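Local coordinates for uncharacterized protein (Legionella longbeachae NSW150, PDB 4JZA) that probably hydrolyses the 3-phosphate of phosphatidylinositol 3-phosphate as a Legionella phosphoinositide phosphatase, acting on lipids that take part in pathogen-host interaction, at residues R47-L52 against E103-K108; F56-D61 against N130-Y135; S339-T344 against T652-K657; Q605-G610 against G615-K620. All blocks are in the same frame, centred on the assembly; numbering follows the deposited sequence.

Contact 1: R47-L52 against E103-K108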
loop_
_atom_site.group_PDB
_atom_site.type_symbol
_atom_site.label_atom_id
_atom_site.label_comp_id
_atom_site.label_asym_id
_atom_site.label_seq_id
_atom_site.Cartn_x
_atom_site.Cartn_y
_atom_site.Cartn_z
ATOM N N ARG A 47 7.156 15.788 -1.868
ATOM C CA ARG A 47 7.632 14.403 -1.825
ATOM C C ARG A 47 6.530 13.511 -2.285
ATOM O O ARG A 47 6.798 12.589 -3.042
ATOM C CB ARG A 47 8.170 13.929 -0.455
ATOM C CG ARG A 47 9.454 14.586 -0.008
ATOM C CD ARG A 47 9.898 14.084 1.377
ATOM N NE ARG A 47 10.908 13.078 1.103
ATOM C CZ ARG A 47 10.968 11.846 1.609
ATOM N NH1 ARG A 47 10.132 11.381 2.543
ATOM N NH2 ARG A 47 11.925 11.059 1.185
ATOM N N ARG A 48 5.302 13.802 -1.876
ATOM C CA ARG A 48 4.174 12.915 -2.205
ATOM C C ARG A 48 3.810 13.022 -3.666
ATOM O O ARG A 48 3.570 12.014 -4.312
ATOM C CB ARG A 48 2.941 13.221 -1.366
ATOM C CG ARG A 48 1.958 12.074 -1.272
ATOM C CD ARG A 48 2.174 11.272 -0.015
ATOM N NE ARG A 48 1.523 9.998 -0.103
ATOM C CZ ARG A 48 1.999 8.973 -0.775
ATOM N NH1 ARG A 48 3.163 9.073 -1.374
ATOM N NH2 ARG A 48 1.319 7.836 -0.847
ATOM N N VAL A 49 3.767 14.238 -4.179
ATOM C CA VAL A 49 3.564 14.410 -5.595
ATOM C C VAL A 49 4.605 13.610 -6.367
ATOM O O VAL A 49 4.258 12.809 -7.240
ATOM C CB VAL A 49 3.614 15.890 -6.034
ATOM C CG1 VAL A 49 3.624 16.001 -7.548
ATOM C CG2 VAL A 49 2.406 16.647 -5.519
ATOM N N ASP A 50 5.871 13.817 -6.032
ATOM C CA ASP A 50 6.970 13.211 -6.769
ATOM C C ASP A 50 6.884 11.705 -6.694
ATOM O O ASP A 50 7.023 11.015 -7.682
ATOM C CB ASP A 50 8.312 13.748 -6.237
ATOM C CG ASP A 50 9.553 13.121 -6.918
ATOM O OD1 ASP A 50 9.792 13.274 -8.138
ATOM O OD2 ASP A 50 10.333 12.495 -6.201
ATOM N N SER A 51 6.591 11.174 -5.538
ATOM C CA SER A 51 6.550 9.714 -5.403
ATOM C C SER A 51 5.438 9.070 -6.222
ATOM O O SER A 51 5.615 7.974 -6.729
ATOM C CB SER A 51 6.399 9.315 -3.930
ATOM O OG SER A 51 6.677 7.953 -3.747
ATOM N N LEU A 52 4.289 9.729 -6.304
ATOM C CA LEU A 52 3.159 9.192 -7.040
ATOM C C LEU A 52 3.371 9.301 -8.545
ATOM O O LEU A 52 2.897 8.455 -9.341
ATOM C CB LEU A 52 1.849 9.882 -6.614
ATOM C CG LEU A 52 1.398 9.579 -5.188
ATOM C CD1 LEU A 52 0.160 10.374 -4.879
ATOM C CD2 LEU A 52 1.120 8.104 -4.945
ATOM N N GLU A 103 -4.796 16.510 -3.506
ATOM C CA GLU A 103 -6.007 15.724 -3.850
ATOM C C GLU A 103 -6.280 15.868 -5.360
ATOM O O GLU A 103 -6.614 14.897 -6.048
ATOM C CB GLU A 103 -7.212 16.165 -3.046
ATOM C CG GLU A 103 -7.249 15.771 -1.566
ATOM C CD GLU A 103 -8.323 16.520 -0.713
ATOM O OE1 GLU A 103 -9.278 17.046 -1.284
ATOM O OE2 GLU A 103 -8.258 16.583 0.536
ATOM N N ARG A 104 -6.071 17.076 -5.884
ATOM C CA ARG A 104 -6.346 17.342 -7.278
ATOM C C ARG A 104 -5.413 16.579 -8.195
ATOM O O ARG A 104 -5.850 16.048 -9.187
ATOM C CB ARG A 104 -6.171 18.826 -7.590
ATOM C CG ARG A 104 -7.354 19.727 -7.245
ATOM C CD ARG A 104 -7.194 21.128 -7.856
ATOM N NE ARG A 104 -8.314 22.008 -7.471
ATOM C CZ ARG A 104 -8.246 23.025 -6.608
ATOM N NH1 ARG A 104 -7.095 23.336 -6.009
ATOM N NH2 ARG A 104 -9.338 23.741 -6.351
ATOM N N PHE A 105 -4.124 16.589 -7.878
ATOM C CA PHE A 105 -3.101 15.934 -8.687
ATOM C C PHE A 105 -3.313 14.422 -8.671
ATOM O O PHE A 105 -3.221 13.741 -9.707
ATOM C CB PHE A 105 -1.695 16.325 -8.196
ATOM C CG PHE A 105 -0.599 15.466 -8.747
ATOM C CD1 PHE A 105 0.003 15.780 -9.948
ATOM C CD2 PHE A 105 -0.171 14.321 -8.058
ATOM C CE1 PHE A 105 1.003 14.970 -10.460
ATOM C CE2 PHE A 105 0.814 13.493 -8.567
ATOM C CZ PHE A 105 1.393 13.812 -9.781
ATOM N N THR A 106 -3.655 13.907 -7.509
ATOM C CA THR A 106 -3.810 12.481 -7.383
ATOM C C THR A 106 -5.036 12.017 -8.221
ATOM O O THR A 106 -4.971 11.052 -8.982
ATOM C CB THR A 106 -3.896 12.092 -5.869
ATOM O OG1 THR A 106 -2.776 12.646 -5.136
ATOM C CG2 THR A 106 -3.881 10.597 -5.715
ATOM N N ALA A 107 -6.153 12.726 -8.083
ATOM C CA ALA A 107 -7.382 12.405 -8.849
ATOM C C ALA A 107 -7.140 12.409 -10.344
ATOM O O ALA A 107 -7.687 11.585 -11.038
ATOM C CB ALA A 107 -8.481 13.390 -8.534
ATOM N N LYS A 108 -6.315 13.345 -10.831
ATOM C CA LYS A 108 -5.918 13.329 -12.213
ATOM C C LYS A 108 -5.250 12.042 -12.607
ATOM O O LYS A 108 -5.552 11.544 -13.651
ATOM C CB LYS A 108 -5.015 14.485 -12.549
ATOM C CG LYS A 108 -5.791 15.772 -12.761
ATOM C CD LYS A 108 -4.818 16.831 -13.243
ATOM C CE LYS A 108 -5.434 18.214 -13.304
ATOM N NZ LYS A 108 -4.389 19.259 -13.071
#
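The F105 ring reaches across to V49 and lies under one of its methyl groups. V49 CG1 sits 3.9 Å from the centroid of the F105 ring and 13° off its normal, a CH-pi contact centred over the face. Two torsions set this up: both F105 CG and V49 CG1 (chi1 171°) stand anti to their own backbone N, which puts V49 CG1 over the ring face. The same ring turns its edge to L52, where F105 CE2 lies 4.2 Å from L52 CB. One turn further along from V49, L52 CD1 meets the T106 side chain, 3.7 Å from T106 OG1, while the hydroxyl spends its hydrogen bond on L102 O in its own helix. The segments of helices 41-62 and 95-116 run nearly parallel here, 6° apart, with axes 10.6 Å distant, which is a gap a phenyl ring can span. Helix 74-87 joins the cluster, C84 touching F105 and K85 touching V49. No hydrogen bond crosses between the segments, and the four touching residues are all buried; the chemistry therefore points to cohesion by apolar packing, with the one hydroxyl at the interface satisfied within its own helix.

Contact 2: F56-D61 against N130-Y135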
loop_
_atom_site.group_PDB
_atom_site.type_symbol
_atom_site.label_atom_id
_atom_site.label_comp_id
_atom_site.label_asym_id
_atom_site.label_seq_id
_atom_site.Cartn_x
_atom_site.Cartn_y
_atom_site.Cartn_z
ATOM N N PHE A 56 3.314 6.321 -11.070
ATOM C CA PHE A 56 2.687 6.190 -12.395
ATOM C C PHE A 56 3.663 5.578 -13.397
ATOM O O PHE A 56 3.278 4.668 -14.135
ATOM C CB PHE A 56 2.156 7.502 -12.963
ATOM C CG PHE A 56 1.481 7.356 -14.299
ATOM C CD1 PHE A 56 1.446 6.198 -14.964
ATOM C CD2 PHE A 56 0.838 8.364 -14.827
ATOM C CE1 PHE A 56 0.819 6.070 -16.181
ATOM C CE2 PHE A 56 0.176 8.233 -16.030
ATOM C CZ PHE A 56 0.184 7.093 -16.706
ATOM N N TYR A 57 4.900 6.074 -13.420
ATOM C CA TYR A 57 5.902 5.543 -14.309
ATOM C C TYR A 57 6.163 4.077 -14.041
ATOM O O TYR A 57 6.240 3.293 -14.982
ATOM C CB TYR A 57 7.206 6.327 -14.242
ATOM C CG TYR A 57 7.187 7.543 -15.119
ATOM C CD1 TYR A 57 6.340 8.596 -14.843
ATOM C CD2 TYR A 57 7.999 7.629 -16.246
ATOM C CE1 TYR A 57 6.312 9.728 -15.639
ATOM C CE2 TYR A 57 7.983 8.756 -17.060
ATOM C CZ TYR A 57 7.142 9.813 -16.743
ATOM O OH TYR A 57 7.114 10.960 -17.532
ATOM N N PHE A 58 6.263 3.671 -12.783
ATOM C CA PHE A 58 6.436 2.256 -12.529
ATOM C C PHE A 58 5.302 1.460 -13.148
ATOM O O PHE A 58 5.496 0.371 -13.700
ATOM C CB PHE A 58 6.438 1.993 -11.046
ATOM C CG PHE A 58 6.804 0.587 -10.688
ATOM C CD1 PHE A 58 5.835 -0.375 -10.600
ATOM C CD2 PHE A 58 8.114 0.255 -10.420
ATOM C CE1 PHE A 58 6.155 -1.648 -10.288
ATOM C CE2 PHE A 58 8.454 -1.030 -10.097
ATOM C CZ PHE A 58 7.469 -1.979 -10.029
ATOM N N LEU A 59 4.103 1.987 -13.014
ATOM C CA LEU A 59 2.887 1.290 -13.432
ATOM C C LEU A 59 2.905 1.076 -14.923
ATOM O O LEU A 59 2.627 -0.024 -15.420
ATOM C CB LEU A 59 1.667 2.112 -12.999
ATOM C CG LEU A 59 0.301 1.602 -13.404
ATOM C CD1 LEU A 59 -0.015 0.222 -12.864
ATOM C CD2 LEU A 59 -0.739 2.625 -12.975
ATOM N N ILE A 60 3.248 2.132 -15.647
ATOM C CA ILE A 60 3.150 2.091 -17.095
ATOM C C ILE A 60 4.252 1.235 -17.707
ATOM O O ILE A 60 4.026 0.567 -18.719
ATOM C CB ILE A 60 3.053 3.500 -17.717
ATOM C CG1 ILE A 60 2.502 3.409 -19.140
ATOM C CG2 ILE A 60 4.382 4.218 -17.686
ATOM C CD1 ILE A 60 1.880 4.707 -19.635
ATOM N N ASP A 61 5.423 1.239 -17.083
ATOM C CA ASP A 61 6.521 0.393 -17.515
ATOM C C ASP A 61 6.279 -1.088 -17.108
ATOM O O ASP A 61 6.761 -1.978 -17.748
ATOM C CB ASP A 61 7.867 0.908 -16.945
ATOM C CG ASP A 61 8.293 2.288 -17.524
ATOM O OD1 ASP A 61 7.694 2.739 -18.520
ATOM O OD2 ASP A 61 9.207 2.933 -16.972
ATOM N N ASN A 130 -1.432 2.847 -5.858
ATOM C CA ASN A 130 -1.024 2.678 -4.478
ATOM C C ASN A 130 -0.003 1.599 -4.398
ATOM O O ASN A 130 1.009 1.749 -3.743
ATOM C CB ASN A 130 -2.235 2.319 -3.626
ATOM C CG ASN A 130 -1.915 2.276 -2.140
ATOM O OD1 ASN A 130 -1.453 3.259 -1.568
ATOM N ND2 ASN A 130 -2.179 1.127 -1.510
ATOM N N GLU A 131 -0.268 0.507 -5.105
ATOM C CA GLU A 131 0.610 -0.718 -5.110
ATOM C C GLU A 131 1.799 -0.565 -6.023
ATOM O O GLU A 131 2.893 -1.011 -5.695
ATOM C CB GLU A 131 -0.201 -2.020 -5.394
ATOM C CG GLU A 131 -1.160 -2.348 -4.248
ATOM C CD GLU A 131 -2.235 -3.363 -4.565
ATOM O OE1 GLU A 131 -1.971 -4.474 -5.070
ATOM O OE2 GLU A 131 -3.393 -3.088 -4.290
ATOM N N ALA A 132 1.631 0.110 -7.139
ATOM C CA ALA A 132 2.809 0.475 -7.935
ATOM C C ALA A 132 3.793 1.308 -7.135
ATOM O O ALA A 132 4.965 1.102 -7.230
ATOM C CB ALA A 132 2.426 1.211 -9.217
ATOM N N GLU A 133 3.333 2.226 -6.316
ATOM C CA GLU A 133 4.276 3.002 -5.529
ATOM C C GLU A 133 5.080 2.116 -4.567
ATOM O O GLU A 133 6.259 2.324 -4.369
ATOM C CB GLU A 133 3.547 4.063 -4.726
ATOM C CG GLU A 133 4.502 5.068 -4.102
ATOM C CD GLU A 133 3.899 5.885 -2.968
ATOM O OE1 GLU A 133 4.517 6.924 -2.706
ATOM O OE2 GLU A 133 2.857 5.516 -2.350
ATOM N N GLN A 134 4.426 1.136 -3.960
ATOM C CA GLN A 134 5.073 0.258 -3.017
ATOM C C GLN A 134 6.191 -0.534 -3.649
ATOM O O GLN A 134 7.272 -0.590 -3.114
ATOM C CB GLN A 134 4.030 -0.720 -2.482
ATOM C CG GLN A 134 2.926 -0.120 -1.605
ATOM C CD GLN A 134 1.912 -1.170 -1.253
ATOM O OE1 GLN A 134 2.166 -2.281 -1.416
ATOM N NE2 GLN A 134 0.858 -0.854 -0.710
ATOM N N TYR A 135 5.906 -1.164 -4.792
ATOM C CA TYR A 135 6.912 -1.903 -5.563
ATOM C C TYR A 135 7.981 -0.928 -6.098
ATOM O O TYR A 135 9.166 -1.273 -6.067
ATOM C CB TYR A 135 6.307 -2.738 -6.690
ATOM C CG TYR A 135 5.723 -4.024 -6.216
ATOM C CD1 TYR A 135 4.418 -4.094 -5.815
ATOM C CD2 TYR A 135 6.462 -5.190 -6.213
ATOM C CE1 TYR A 135 3.869 -5.274 -5.367
ATOM C CE2 TYR A 135 5.927 -6.380 -5.769
ATOM C CZ TYR A 135 4.631 -6.393 -5.339
ATOM O OH TYR A 135 4.067 -7.531 -4.882
#
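Apolar contacts between F58, L59, A132 and Y135 make up most of this helix crossing. The small A132 meets two side chains at once: its CB is 4.0 Å from L59 CB and equally far from F58 CD1. Having only a methyl at this point fits the close approach of the segment axes, 8.3 Å at a crossing angle of 94°. F58 CG stands anti to the backbone N (chi1 -172°), which carries the ring over to the next turn of the partner helix, where F58 CZ touches Y135 CB at 3.6 Å. Ring-to-backbone contacts form a second group. One face of the F58 ring, toward its rim, lies against Y135 C, whereas A132 O approaches the ring obliquely, 3.8 Å from F58 CD1. Polar bonding is absent between the segments; the Y135 ring leads away from F58, and its hydroxyl bonds to Q317 instead. In the fold, segments 56-61 and 130-135 cross beside helix 315-325, whose F320 touches L59 and A132 and whose V324 touches F58. Helix 95-116 adds I113 against L59, and helix 122-140 runs on toward strand 144-150 of the large mixed sheet.

Contact 3: S339-T344 against T652-K657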
loop_
_atom_site.group_PDB
_atom_site.type_symbol
_atom_site.label_atom_id
_atom_site.label_comp_id
_atom_site.label_asym_id
_atom_site.label_seq_id
_atom_site.Cartn_x
_atom_site.Cartn_y
_atom_site.Cartn_z
ATOM N N SER A 339 7.896 -1.394 2.082
ATOM C CA SER A 339 6.988 -0.468 2.692
ATOM C C SER A 339 5.998 -1.163 3.644
ATOM O O SER A 339 5.532 -2.264 3.395
ATOM C CB SER A 339 6.199 0.213 1.574
ATOM O OG SER A 339 4.983 0.809 2.061
ATOM N N SER A 340 5.641 -0.450 4.704
ATOM C CA SER A 340 4.653 -0.866 5.673
ATOM C C SER A 340 3.315 -1.284 5.045
ATOM O O SER A 340 2.552 -2.072 5.628
ATOM C CB SER A 340 4.435 0.269 6.702
ATOM O OG SER A 340 3.553 1.280 6.202
ATOM N N ARG A 341 2.967 -0.751 3.883
ATOM C CA ARG A 341 1.644 -1.103 3.309
ATOM C C ARG A 341 1.702 -2.391 2.517
ATOM O O ARG A 341 0.690 -2.890 2.054
ATOM C CB ARG A 341 1.188 -0.048 2.336
ATOM C CG ARG A 341 0.877 1.299 2.921
ATOM C CD ARG A 341 0.766 2.283 1.754
ATOM N NE ARG A 341 2.052 2.737 1.252
ATOM C CZ ARG A 341 2.248 3.290 0.077
ATOM N NH1 ARG A 341 1.248 3.478 -0.774
ATOM N NH2 ARG A 341 3.465 3.657 -0.251
ATOM N N HIS A 342 2.913 -2.898 2.344
ATOM C CA HIS A 342 3.196 -3.890 1.372
ATOM C C HIS A 342 3.257 -5.226 2.080
ATOM O O HIS A 342 4.330 -5.766 2.319
ATOM C CB HIS A 342 4.528 -3.577 0.680
ATOM C CG HIS A 342 4.775 -4.439 -0.510
ATOM N ND1 HIS A 342 5.565 -4.079 -1.545
ATOM C CD2 HIS A 342 4.332 -5.667 -0.811
ATOM C CE1 HIS A 342 5.548 -5.025 -2.467
ATOM N NE2 HIS A 342 4.843 -6.017 -2.021
ATOM N N ARG A 343 2.088 -5.799 2.342
ATOM C CA ARG A 343 2.035 -7.042 3.123
ATOM C C ARG A 343 1.579 -8.286 2.362
ATOM O O ARG A 343 0.993 -9.213 2.958
ATOM C CB ARG A 343 1.182 -6.759 4.360
ATOM C CG ARG A 343 1.586 -5.432 4.984
ATOM C CD ARG A 343 2.980 -5.562 5.574
ATOM N NE ARG A 343 2.822 -6.177 6.873
ATOM C CZ ARG A 343 3.184 -7.384 7.162
ATOM N NH1 ARG A 343 3.829 -8.098 6.286
ATOM N NH2 ARG A 343 2.937 -7.867 8.348
ATOM N N THR A 344 1.854 -8.292 1.047
ATOM C CA THR A 344 1.498 -9.377 0.155
ATOM C C THR A 344 2.646 -10.380 -0.108
ATOM O O THR A 344 2.428 -11.435 -0.714
ATOM C CB THR A 344 1.028 -8.824 -1.194
ATOM O OG1 THR A 344 2.001 -7.936 -1.727
ATOM C CG2 THR A 344 -0.239 -8.084 -1.035
ATOM N N THR A 652 -1.962 9.868 7.275
ATOM C CA THR A 652 -3.079 9.238 6.599
ATOM C C THR A 652 -2.894 9.187 5.069
ATOM O O THR A 652 -3.450 8.282 4.417
ATOM C CB THR A 652 -4.373 9.954 6.972
ATOM O OG1 THR A 652 -4.640 9.752 8.360
ATOM C CG2 THR A 652 -5.506 9.409 6.175
ATOM N N ASP A 653 -2.110 10.147 4.552
ATOM C CA ASP A 653 -1.737 10.277 3.133
ATOM C C ASP A 653 -0.894 9.128 2.570
ATOM O O ASP A 653 -0.520 9.177 1.404
ATOM C CB ASP A 653 -0.882 11.552 2.883
ATOM C CG ASP A 653 -1.691 12.888 2.924
ATOM O OD1 ASP A 653 -2.964 12.884 2.985
ATOM O OD2 ASP A 653 -1.003 13.959 2.899
ATOM N N ASN A 654 -0.549 8.119 3.359
ATOM C CA ASN A 654 0.305 7.082 2.871
ATOM C C ASN A 654 -0.460 6.167 1.959
ATOM O O ASN A 654 0.107 5.649 0.999
ATOM C CB ASN A 654 0.885 6.281 3.997
ATOM C CG ASN A 654 -0.168 5.519 4.735
ATOM O OD1 ASN A 654 -1.216 6.051 5.038
ATOM N ND2 ASN A 654 0.093 4.301 5.035
ATOM N N GLU A 655 -1.737 5.960 2.246
ATOM C CA GLU A 655 -2.636 5.120 1.397
ATOM C C GLU A 655 -3.314 6.089 0.340
ATOM O O GLU A 655 -3.896 7.113 0.716
ATOM C CB GLU A 655 -3.671 4.364 2.273
ATOM C CG GLU A 655 -3.269 3.016 2.900
ATOM C CD GLU A 655 -3.404 1.838 1.905
ATOM O OE1 GLU A 655 -3.409 0.669 2.277
ATOM O OE2 GLU A 655 -3.503 2.021 0.686
ATOM N N VAL A 656 -3.181 5.820 -0.969
ATOM C CA VAL A 656 -3.776 6.705 -1.993
ATOM C C VAL A 656 -5.279 6.901 -1.748
ATOM O O VAL A 656 -5.793 8.020 -1.850
ATOM C CB VAL A 656 -3.532 6.173 -3.402
ATOM C CG1 VAL A 656 -4.118 7.049 -4.466
ATOM C CG2 VAL A 656 -2.061 6.123 -3.679
ATOM N N LYS A 657 -5.980 5.835 -1.376
ATOM C CA LYS A 657 -7.411 5.956 -1.143
ATOM C C LYS A 657 -7.704 6.922 -0.025
ATOM O O LYS A 657 -8.742 7.522 -0.033
ATOM C CB LYS A 657 -8.089 4.632 -0.853
ATOM C CG LYS A 657 -7.676 3.941 0.413
ATOM C CD LYS A 657 -8.364 2.569 0.433
ATOM C CE LYS A 657 -8.722 2.042 1.825
ATOM N NZ LYS A 657 -7.597 1.369 2.521
#
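R341 meets N654 through a chain that leaves with CG anti to its carbonyl carbon and bends at chi3 (-80°), laying one face of the guanidinium group against the N654 backbone carbonyl. E655 is folded at chi2 (-82°), which draws its carboxylate back toward the same arginine. Both partners belong to type I beta turns, S339 to H342 and T652 to E655, so the contact joins two loops far apart in sequence. The first turn is doubly closed: H342 N donates to S339 O, and the S339 hydroxyl accepts from R341 N, with OG 3.1 Å from that N and an angle of 166°, an ST turn that fixes the backbone from which the arginine springs. N654 O stands over the guanidinium face, 3.3 Å from R341 CZ. R341 CD also lies alongside the E655 carboxylate, 4.2 Å from E655 CD. Firm polar partners come from elsewhere: E133 forms a salt bridge with R341 NH2, N130 OD1 bonds to NH1, and N612 O also bonds to NH2. The buried charge is thus gripped from helix 122-140 and from N612 at the C-terminal end of helix 604-612, which together hold the group's rotation. S340 touches K554, which by sequence belongs to a CX5R stretch consistent with the phosphate-binding loop of cysteine-based phosphatases. The E655 carboxylate makes no charged contact with the arginine but probably still favours its positive charge, since E655 OE2 lies 5.2 Å from R341 NH1.

Contact 4: Q605-G610 against G615-K620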
loop_
_atom_site.group_PDB
_atom_site.type_symbol
_atom_site.label_atom_id
_atom_site.label_comp_id
_atom_site.label_asym_id
_atom_site.label_seq_id
_atom_site.Cartn_x
_atom_site.Cartn_y
_atom_site.Cartn_z
ATOM N N GLN A 605 11.033 10.036 14.009
ATOM C CA GLN A 605 10.096 8.956 13.724
ATOM C C GLN A 605 9.159 9.309 12.586
ATOM O O GLN A 605 8.692 8.432 11.869
ATOM C CB GLN A 605 9.227 8.657 14.954
ATOM C CG GLN A 605 9.986 8.059 16.131
ATOM C CD GLN A 605 10.670 6.750 15.784
ATOM O OE1 GLN A 605 10.307 6.094 14.827
ATOM N NE2 GLN A 605 11.653 6.367 16.568
ATOM N N HIS A 606 8.840 10.580 12.432
ATOM C CA HIS A 606 7.904 10.984 11.407
ATOM C C HIS A 606 8.522 10.672 10.055
ATOM O O HIS A 606 7.833 10.186 9.125
ATOM C CB HIS A 606 7.592 12.484 11.461
ATOM C CG HIS A 606 6.884 12.943 12.707
ATOM N ND1 HIS A 606 7.347 12.686 13.978
ATOM C CD2 HIS A 606 5.815 13.757 12.861
ATOM C CE1 HIS A 606 6.564 13.279 14.859
ATOM N NE2 HIS A 606 5.641 13.952 14.206
ATOM N N GLU A 607 9.816 10.963 9.949
ATOM C CA GLU A 607 10.581 10.737 8.738
ATOM C C GLU A 607 10.712 9.270 8.411
ATOM O O GLU A 607 10.610 8.846 7.233
ATOM C CB GLU A 607 11.960 11.362 8.863
ATOM C CG GLU A 607 11.856 12.864 8.943
ATOM C CD GLU A 607 11.510 13.484 7.597
ATOM O OE1 GLU A 607 10.848 14.591 7.576
ATOM O OE2 GLU A 607 11.914 12.862 6.557
ATOM N N HIS A 608 10.920 8.488 9.443
ATOM C CA HIS A 608 11.013 7.038 9.278
ATOM C C HIS A 608 9.716 6.510 8.695
ATOM O O HIS A 608 9.743 5.849 7.680
ATOM C CB HIS A 608 11.345 6.364 10.603
ATOM C CG HIS A 608 11.781 4.955 10.460
ATOM N ND1 HIS A 608 11.000 3.893 10.852
ATOM C CD2 HIS A 608 12.919 4.425 9.962
ATOM C CE1 HIS A 608 11.647 2.766 10.620
ATOM N NE2 HIS A 608 12.814 3.063 10.075
ATOM N N ALA A 609 8.578 6.856 9.276
ATOM C CA ALA A 609 7.282 6.601 8.594
ATOM C C ALA A 609 7.203 7.093 7.137
ATOM O O ALA A 609 6.639 6.422 6.259
ATOM C CB ALA A 609 6.147 7.209 9.382
ATOM N N GLY A 610 7.717 8.287 6.873
ATOM C CA GLY A 610 7.672 8.848 5.500
ATOM C C GLY A 610 8.342 7.987 4.462
ATOM O O GLY A 610 7.920 7.919 3.308
ATOM N N GLY A 615 6.327 11.757 1.576
ATOM C CA GLY A 615 5.355 12.814 1.766
ATOM C C GLY A 615 4.328 12.481 2.824
ATOM O O GLY A 615 3.421 13.244 3.102
ATOM N N SER A 616 4.504 11.332 3.443
ATOM C CA SER A 616 3.585 10.833 4.442
ATOM C C SER A 616 4.230 10.923 5.802
ATOM O O SER A 616 4.016 10.086 6.662
ATOM C CB SER A 616 3.178 9.408 4.139
ATOM O OG SER A 616 2.268 9.386 3.073
ATOM N N GLU A 617 5.051 11.942 5.979
ATOM C CA GLU A 617 5.828 12.067 7.182
ATOM C C GLU A 617 4.988 12.681 8.267
ATOM O O GLU A 617 4.896 13.885 8.393
ATOM C CB GLU A 617 7.031 12.959 6.916
ATOM C CG GLU A 617 8.074 12.328 6.017
ATOM C CD GLU A 617 7.885 12.675 4.562
ATOM O OE1 GLU A 617 7.377 13.764 4.279
ATOM O OE2 GLU A 617 8.250 11.865 3.700
ATOM N N GLY A 618 4.389 11.811 9.066
ATOM C CA GLY A 618 3.643 12.209 10.266
ATOM C C GLY A 618 3.426 10.976 11.114
ATOM O O GLY A 618 3.982 9.950 10.789
ATOM N N ILE A 619 2.615 11.088 12.169
ATOM C CA ILE A 619 2.271 10.016 13.060
ATOM C C ILE A 619 0.754 9.938 13.186
ATOM O O ILE A 619 0.064 10.923 13.300
ATOM C CB ILE A 619 2.855 10.287 14.461
ATOM C CG1 ILE A 619 4.393 10.361 14.428
ATOM C CG2 ILE A 619 2.405 9.236 15.493
ATOM C CD1 ILE A 619 5.032 9.124 13.860
ATOM N N LYS A 620 0.239 8.742 13.252
ATOM C CA LYS A 620 -1.173 8.529 13.379
ATOM C C LYS A 620 -1.680 8.944 14.735
ATOM O O LYS A 620 -1.110 8.564 15.754
ATOM C CB LYS A 620 -1.458 7.052 13.172
ATOM C CG LYS A 620 -2.725 6.764 12.406
ATOM C CD LYS A 620 -2.620 7.172 10.933
ATOM C CE LYS A 620 -4.013 7.214 10.305
ATOM N NZ LYS A 620 -4.996 8.174 10.903
#
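H606 and I619 form one tight centre of this contact, G610 and E617 the other. I619 CG1 stands over the middle of the imidazole, 3.7 Å from the H606 ring centroid and 9° off its normal, a CH-pi contact. Placed anti to its carbonyl carbon (chi1 -65°), the ring also reaches G618, whose CA is 3.7 Å from H606 CD2; H606 NE2 bonds to D647 and the ring meets Y600 edge-to-face. At the other end the bare backbone of G610 lets the E617 chain lie directly against it, G610 CA to E617 CG being 3.5 Å. H606 O serves two groups. It accepts from G610 N within the helix. In addition, E617 CA makes a bent CA-H...O contact with H606 O at 3.4 Å (135° at H). Packing is looser round S616, which meets the helix mainly through its backbone, and at the partly exposed E607, whose carboxylate only skirts E617 CG, 3.9 Å from E607 OE1. R43 pairs with E607, and R47 lies by E617, though the exact geometry of that pair is uncertain. No conventional hydrogen bond joins the segments. Such a fold-back, a loop with G615 and G618 returning along the helix it has just left, here runs beside a CX5R stretch: A609 touches K554 and K620 N bonds to D555. This is consistent with a P-loop of a cysteine-based phosphatase, which the CX5R stretch between strand 545-549 and helix 556-574 probably forms.

Contacts 1 and 2 share helix 41-62, their centres 13 Å apart, and E133 ties them together and on to R341 of contact 3: E133 OE1 is 2.9 Å from R48 NH1. R48 continues the chain of bonds, its NE 2.7 Å from D653 O in contact 3. The same arginine packs on S616 of contact 4, R48 NE lying 3.3 Å from S616 OG, although the centres of contacts 1 and 4 are 17 Å apart. Contacts 3 and 4 lie 12 Å apart between centres and meet where S616 packs on N654. Contact 2 does not touch contact 4, the nearest atoms being about 7 Å apart. Contacts 3 and 4 reach the probable phosphate-binding loop, through K554 and D555; contacts 1 and 2 build the helical side.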